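Local coordinates for polysaccharide deacetylase (Bacillus cereus, PDB 4HD5), which binds a zinc ion and probably removes acetyl groups from polysaccharides by hydrolysing carbon-nitrogen bonds other than peptide bonds, at residues 235-240 with 264-269; 295-300 with 317-322. All blocks are in the same frame, centred on the assembly; numbering follows the deposited sequence.

Interaction 1 (235-240 with 264-269); sequences IVDNVD and HTATHA. With ZN (zinc ion), chain B.
His264 meets Ile235 at the start of the zinc-binding loop: CD2 of the imidazole lies 3.9 Å from Ile235 CG1, while its NE2 binds the zinc ion at 2.2 Å. The other ring nitrogen, ND1, is hydrogen-bonded to the carbonyl of Ala300, so metal and hydrogen bond together fix the rotation of the ring. Thr265 turns its side chain away and contributes its carbonyl, which accepts a hydrogen bond from Val236 N (3.1 Å). Its OG1 stays within the loop, accepting from Ala269 N, with a weak bond from His268 N. The carbonyl of Ala266 accepts one from Asp237 N at 2.9 Å, and Ile235 CG2 touches the same oxygen at 3.4 Å. At Thr267, CG2 runs alongside the Asp237 carboxylate, 3.5 Å from OD2, while OG1 is hydrogen-bonded to Glu280. His268 completes the histidine pair, its NE2 binding the zinc ion at 2.3 Å. Ile235 CD1 packs obliquely against its ring, 3.7 Å from CD2; with CG1 beside the backbone N (chi1 -62°), the long branch of Ile235 reaches both imidazoles. Together with Asp206, the two histidines form the Asp-His-His zinc site characteristic of NodB-type deacetylases, with an apolar side chain against both rings. The loops follow strands 230-234 and 259-263, neighbours in the parallel sheet; helix 277-292 packs on Val236 and Thr265, and helix 247-255 on Val239.

Interaction 2 (295-300 with 317-322); sequences PVIAIA and YYQFAT
Ala298 pairs with Phe320, Ile299 with Ala321 and Ala300 with Thr322 in two parallel neighbouring strands of the TIM-barrel-like deacetylase domain. Backbone hydrogen bonds set this register: Ile299 N donates to Phe320 O at 3.0 Å, and Thr322 N to Ile299 O at 3.1 Å. Where the pairing begins, Ile297 O takes two donors, Gln319 N at 2.9 Å and Phe320 N at 3.3 Å. CA-H...O contacts supplement these bonds, among them Ala321 CA to Ile299 O.

The aromatic contact is a CH-pi interaction. Ile299 CB sits over the centre of one face of the Tyr318 ring, 3.9 Å from its centroid and 13° off the normal, while Val296 CG1 approaches the ring edge. The phenol OH, hydrogen-bonded to Leu281 O and Ser263 OG, helps hold the ring in place.

Apolar packing occupies both sides of the sheet. Ile299 CG2 meets Ala321 CB at 3.7 Å on one; on the other, Ala298 CB faces Phe320 CB, and the Phe320 ring also meets Trp190 and Phe187. With CG1 between its backbone N and carbonyl carbon (chi1 55°), Ile297 runs alongside Phe320, bringing CD1 to 4.0 Å from CE2.

In the fold
From the N terminus, the chain passes through an antiparallel sheet before entering the parallel barrel that holds both contacts. Interaction 1 closes first, joining the loop after strand 230-234 to the loop after strand 259-263 and so closing a loop of chain that contains helix 247-255 and strand 259-263. After helix 277-292, interaction 2 spans helix 308-314 and pairs strand 298-300 with the start of strand 320-326. The contacts follow in series, neither nested nor crossed. They nevertheless meet in space, through the hydrogen bond of the first zinc-binding histidine to strand 298-300 and the packing of Thr265 CG2 on Ile299 CD1. Through these links the zinc-binding loop is tied to the strand pair of interaction 2.

Interaction 1 (235-240 with 264-269)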
loop_
_atom_site.group_PDB
_atom_site.type_symbol
_atom_site.label_atom_id
_atom_site.label_comp_id
_atom_site.label_asym_id
_atom_site.label_seq_id
_atom_site.Cartn_x
_atom_site.Cartn_y
_atom_site.Cartn_z
ATOM N N ILE A 235 -11.489 17.535 5.758
ATOM C CA ILE A 235 -12.136 18.690 5.139
ATOM C C ILE A 235 -11.472 19.916 5.762
ATOM O O ILE A 235 -11.724 20.239 6.927
ATOM C CB ILE A 235 -13.660 18.733 5.374
ATOM C CG1 ILE A 235 -14.345 17.503 4.754
ATOM C CG2 ILE A 235 -14.240 20.017 4.792
ATOM C CD1 ILE A 235 -15.811 17.359 5.125
ATOM N N VAL A 236 -10.616 20.588 4.993
ATOM C CA VAL A 236 -9.649 21.508 5.587
ATOM C C VAL A 236 -10.287 22.728 6.261
ATOM O O VAL A 236 -9.824 23.162 7.322
ATOM C CB VAL A 236 -8.561 21.925 4.582
ATOM C CG1 VAL A 236 -7.594 22.899 5.225
ATOM C CG2 VAL A 236 -7.820 20.688 4.072
ATOM N N ASP A 237 -11.359 23.259 5.684
ATOM C CA ASP A 237 -12.026 24.415 6.294
ATOM C C ASP A 237 -12.889 24.033 7.495
ATOM O O ASP A 237 -13.449 24.912 8.150
ATOM C CB ASP A 237 -12.858 25.221 5.280
ATOM C CG ASP A 237 -11.992 26.002 4.287
ATOM O OD1 ASP A 237 -10.748 26.019 4.422
ATOM O OD2 ASP A 237 -12.557 26.603 3.355
ATOM N N ASN A 238 -12.988 22.745 7.800
ATOM C CA ASN A 238 -13.658 22.317 9.031
ATOM C C ASN A 238 -12.726 22.121 10.219
ATOM O O ASN A 238 -13.185 21.777 11.308
ATOM C CB ASN A 238 -14.453 21.040 8.808
ATOM C CG ASN A 238 -15.832 21.306 8.253
ATOM O OD1 ASN A 238 -16.265 22.454 8.144
ATOM N ND2 ASN A 238 -16.538 20.248 7.925
ATOM N N VAL A 239 -11.433 22.340 10.030
ATOM C CA VAL A 239 -10.507 22.272 11.160
ATOM C C VAL A 239 -10.964 23.303 12.207
ATOM O O VAL A 239 -11.261 24.437 11.866
ATOM C CB VAL A 239 -9.046 22.528 10.724
ATOM C CG1 VAL A 239 -8.129 22.648 11.939
ATOM C CG2 VAL A 239 -8.570 21.393 9.824
ATOM N N ASP A 240 -11.057 22.891 13.467
ATOM C CA ASP A 240 -11.392 23.806 14.573
ATOM C C ASP A 240 -12.858 24.267 14.621
ATOM O O ASP A 240 -13.163 25.250 15.301
ATOM C CB ASP A 240 -10.468 25.048 14.581
ATOM C CG ASP A 240 -9.086 24.748 15.103
ATOM O OD1 ASP A 240 -8.962 23.987 16.071
ATOM O OD2 ASP A 240 -8.112 25.291 14.555
ATOM N N HIS A 264 -9.123 16.468 1.888
ATOM C CA HIS A 264 -10.440 16.082 1.422
ATOM C C HIS A 264 -11.135 17.257 0.723
ATOM O O HIS A 264 -12.363 17.348 0.724
ATOM C CB HIS A 264 -11.263 15.575 2.599
ATOM C CG HIS A 264 -12.307 14.584 2.215
ATOM N ND1 HIS A 264 -12.252 13.862 1.045
ATOM C CD2 HIS A 264 -13.427 14.178 2.853
ATOM C CE1 HIS A 264 -13.290 13.053 0.977
ATOM N NE2 HIS A 264 -14.024 13.232 2.053
ATOM N N THR A 265 -10.316 18.099 0.089
ATOM C CA THR A 265 -10.672 19.432 -0.389
ATOM C C THR A 265 -10.912 20.395 0.781
ATOM O O THR A 265 -10.870 19.996 1.961
ATOM C CB THR A 265 -11.884 19.454 -1.354
ATOM O OG1 THR A 265 -13.104 19.352 -0.611
ATOM C CG2 THR A 265 -11.785 18.335 -2.377
ATOM N N ALA A 266 -11.148 21.660 0.446
ATOM C CA ALA A 266 -11.324 22.696 1.458
ATOM C C ALA A 266 -12.704 22.642 2.065
ATOM O O ALA A 266 -12.856 22.778 3.285
ATOM C CB ALA A 266 -11.074 24.074 0.877
ATOM N N THR A 267 -13.707 22.450 1.203
ATOM C CA THR A 267 -15.089 22.614 1.605
ATOM C C THR A 267 -15.927 21.386 1.303
ATOM O O THR A 267 -17.140 21.432 1.462
ATOM C CB THR A 267 -15.727 23.861 0.934
ATOM O OG1 THR A 267 -15.859 23.656 -0.475
ATOM C CG2 THR A 267 -14.875 25.109 1.203
ATOM N N HIS A 268 -15.281 20.282 0.931
ATOM C CA HIS A 268 -15.976 19.053 0.541
ATOM C C HIS A 268 -16.760 19.330 -0.745
ATOM O O HIS A 268 -17.932 19.013 -0.860
ATOM C CB HIS A 268 -16.880 18.552 1.681
ATOM C CG HIS A 268 -17.107 17.077 1.669
ATOM N ND1 HIS A 268 -18.365 16.520 1.589
ATOM C CD2 HIS A 268 -16.242 16.038 1.728
ATOM C CE1 HIS A 268 -18.263 15.202 1.612
ATOM N NE2 HIS A 268 -16.986 14.885 1.698
ATOM N N ALA A 269 -16.084 19.934 -1.718
ATOM C CA ALA A 269 -16.734 20.370 -2.947
ATOM C C ALA A 269 -17.037 19.190 -3.869
ATOM O O ALA A 269 -16.346 18.179 -3.848
ATOM C CB ALA A 269 -15.862 21.377 -3.674
HETATM ZN ZN ZN B . -16.141 12.935 2.647
#

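Interaction 2 (295-300 with 317-322)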
loop_
_atom_site.group_PDB
_atom_site.type_symbol
_atom_site.label_atom_id
_atom_site.label_comp_id
_atom_site.label_asym_id
_atom_site.label_seq_id
_atom_site.Cartn_x
_atom_site.Cartn_y
_atom_site.Cartn_z
ATOM N N PRO A 295 4.189 17.231 4.463
ATOM C CA PRO A 295 3.621 17.336 3.122
ATOM C C PRO A 295 2.238 16.699 2.990
ATOM O O PRO A 295 1.945 15.699 3.633
ATOM C CB PRO A 295 4.642 16.595 2.242
ATOM C CG PRO A 295 5.932 16.700 2.987
ATOM C CD PRO A 295 5.560 16.672 4.438
ATOM N N VAL A 296 1.397 17.321 2.176
ATOM C CA VAL A 296 0.121 16.759 1.785
ATOM C C VAL A 296 0.256 16.335 0.331
ATOM O O VAL A 296 0.490 17.167 -0.550
ATOM C CB VAL A 296 -1.041 17.769 1.972
ATOM C CG1 VAL A 296 -2.297 17.272 1.270
ATOM C CG2 VAL A 296 -1.316 17.979 3.452
ATOM N N ILE A 297 0.127 15.035 0.100
ATOM C CA ILE A 297 0.386 14.423 -1.200
ATOM C C ILE A 297 -0.782 13.598 -1.715
ATOM O O ILE A 297 -0.745 13.142 -2.864
ATOM C CB ILE A 297 1.610 13.486 -1.136
ATOM C CG1 ILE A 297 1.431 12.427 -0.039
ATOM C CG2 ILE A 297 2.866 14.294 -0.895
ATOM C CD1 ILE A 297 2.500 11.355 -0.018
ATOM N N ALA A 298 -1.812 13.424 -0.875
ATOM C CA ALA A 298 -2.952 12.589 -1.195
ATOM C C ALA A 298 -4.262 13.319 -0.980
ATOM O O ALA A 298 -4.366 14.207 -0.129
ATOM C CB ALA A 298 -2.925 11.311 -0.361
ATOM N N ILE A 299 -5.260 12.921 -1.764
ATOM C CA ILE A 299 -6.611 13.444 -1.651
ATOM C C ILE A 299 -7.628 12.310 -1.837
ATOM O O ILE A 299 -7.323 11.302 -2.452
ATOM C CB ILE A 299 -6.852 14.586 -2.675
ATOM C CG1 ILE A 299 -8.171 15.299 -2.374
ATOM C CG2 ILE A 299 -6.835 14.071 -4.113
ATOM C CD1 ILE A 299 -8.350 16.594 -3.130
ATOM N N ALA A 300 -8.809 12.465 -1.246
ATOM C CA ALA A 300 -9.960 11.636 -1.565
ATOM C C ALA A 300 -11.009 12.549 -2.186
ATOM O O ALA A 300 -11.318 13.609 -1.635
ATOM C CB ALA A 300 -10.502 10.941 -0.322
ATOM N N TYR A 317 -1.341 18.980 -8.314
ATOM C CA TYR A 317 -0.999 19.229 -6.914
ATOM C C TYR A 317 -0.893 17.973 -6.046
ATOM O O TYR A 317 -0.302 18.026 -4.962
ATOM C CB TYR A 317 -2.019 20.171 -6.281
ATOM C CG TYR A 317 -2.498 21.275 -7.187
ATOM C CD1 TYR A 317 -1.676 22.356 -7.490
ATOM C CD2 TYR A 317 -3.764 21.228 -7.751
ATOM C CE1 TYR A 317 -2.104 23.369 -8.333
ATOM C CE2 TYR A 317 -4.209 22.232 -8.590
ATOM C CZ TYR A 317 -3.375 23.303 -8.877
ATOM O OH TYR A 317 -3.813 24.299 -9.698
ATOM N N TYR A 318 -1.481 16.862 -6.482
ATOM C CA TYR A 318 -1.449 15.629 -5.695
ATOM C C TYR A 318 -0.833 14.468 -6.464
ATOM O O TYR A 318 -0.891 14.442 -7.683
ATOM C CB TYR A 318 -2.863 15.257 -5.272
ATOM C CG TYR A 318 -3.491 16.263 -4.355
ATOM C CD1 TYR A 318 -3.334 16.158 -2.968
ATOM C CD2 TYR A 318 -4.245 17.315 -4.856
ATOM C CE1 TYR A 318 -3.913 17.074 -2.112
ATOM C CE2 TYR A 318 -4.819 18.247 -4.005
ATOM C CZ TYR A 318 -4.652 18.119 -2.634
ATOM O OH TYR A 318 -5.222 19.023 -1.789
ATOM N N GLN A 319 -0.253 13.513 -5.731
ATOM C CA GLN A 319 0.321 12.294 -6.315
ATOM C C GLN A 319 -0.614 11.088 -6.260
ATOM O O GLN A 319 -0.467 10.157 -7.047
ATOM C CB GLN A 319 1.607 11.915 -5.590
ATOM C CG GLN A 319 2.648 13.005 -5.610
ATOM C CD GLN A 319 4.013 12.503 -5.212
ATOM O OE1 GLN A 319 4.236 12.117 -4.068
ATOM N NE2 GLN A 319 4.941 12.510 -6.164
ATOM N N PHE A 320 -1.538 11.089 -5.301
ATOM C CA PHE A 320 -2.421 9.960 -5.047
ATOM C C PHE A 320 -3.813 10.491 -4.792
ATOM O O PHE A 320 -3.974 11.469 -4.059
ATOM C CB PHE A 320 -1.996 9.186 -3.800
ATOM C CG PHE A 320 -0.577 8.734 -3.825
ATOM C CD1 PHE A 320 -0.222 7.578 -4.487
ATOM C CD2 PHE A 320 0.409 9.474 -3.182
ATOM C CE1 PHE A 320 1.098 7.163 -4.522
ATOM C CE2 PHE A 320 1.727 9.066 -3.216
ATOM C CZ PHE A 320 2.069 7.907 -3.887
ATOM N N ALA A 321 -4.808 9.840 -5.388
ATOM C CA ALA A 321 -6.200 10.166 -5.154
ATOM C C ALA A 321 -7.035 8.893 -5.116
ATOM O O ALA A 321 -6.877 8.020 -5.970
ATOM C CB ALA A 321 -6.723 11.085 -6.244
ATOM N N THR A 322 -7.953 8.838 -4.155
ATOM C CA THR A 322 -8.829 7.701 -3.971
ATOM C C THR A 322 -10.287 8.048 -4.285
ATOM O O THR A 322 -10.794 9.123 -3.948
ATOM C CB THR A 322 -8.710 7.130 -2.548
ATOM O OG1 THR A 322 -8.913 8.161 -1.573
ATOM C CG2 THR A 322 -7.322 6.536 -2.342
#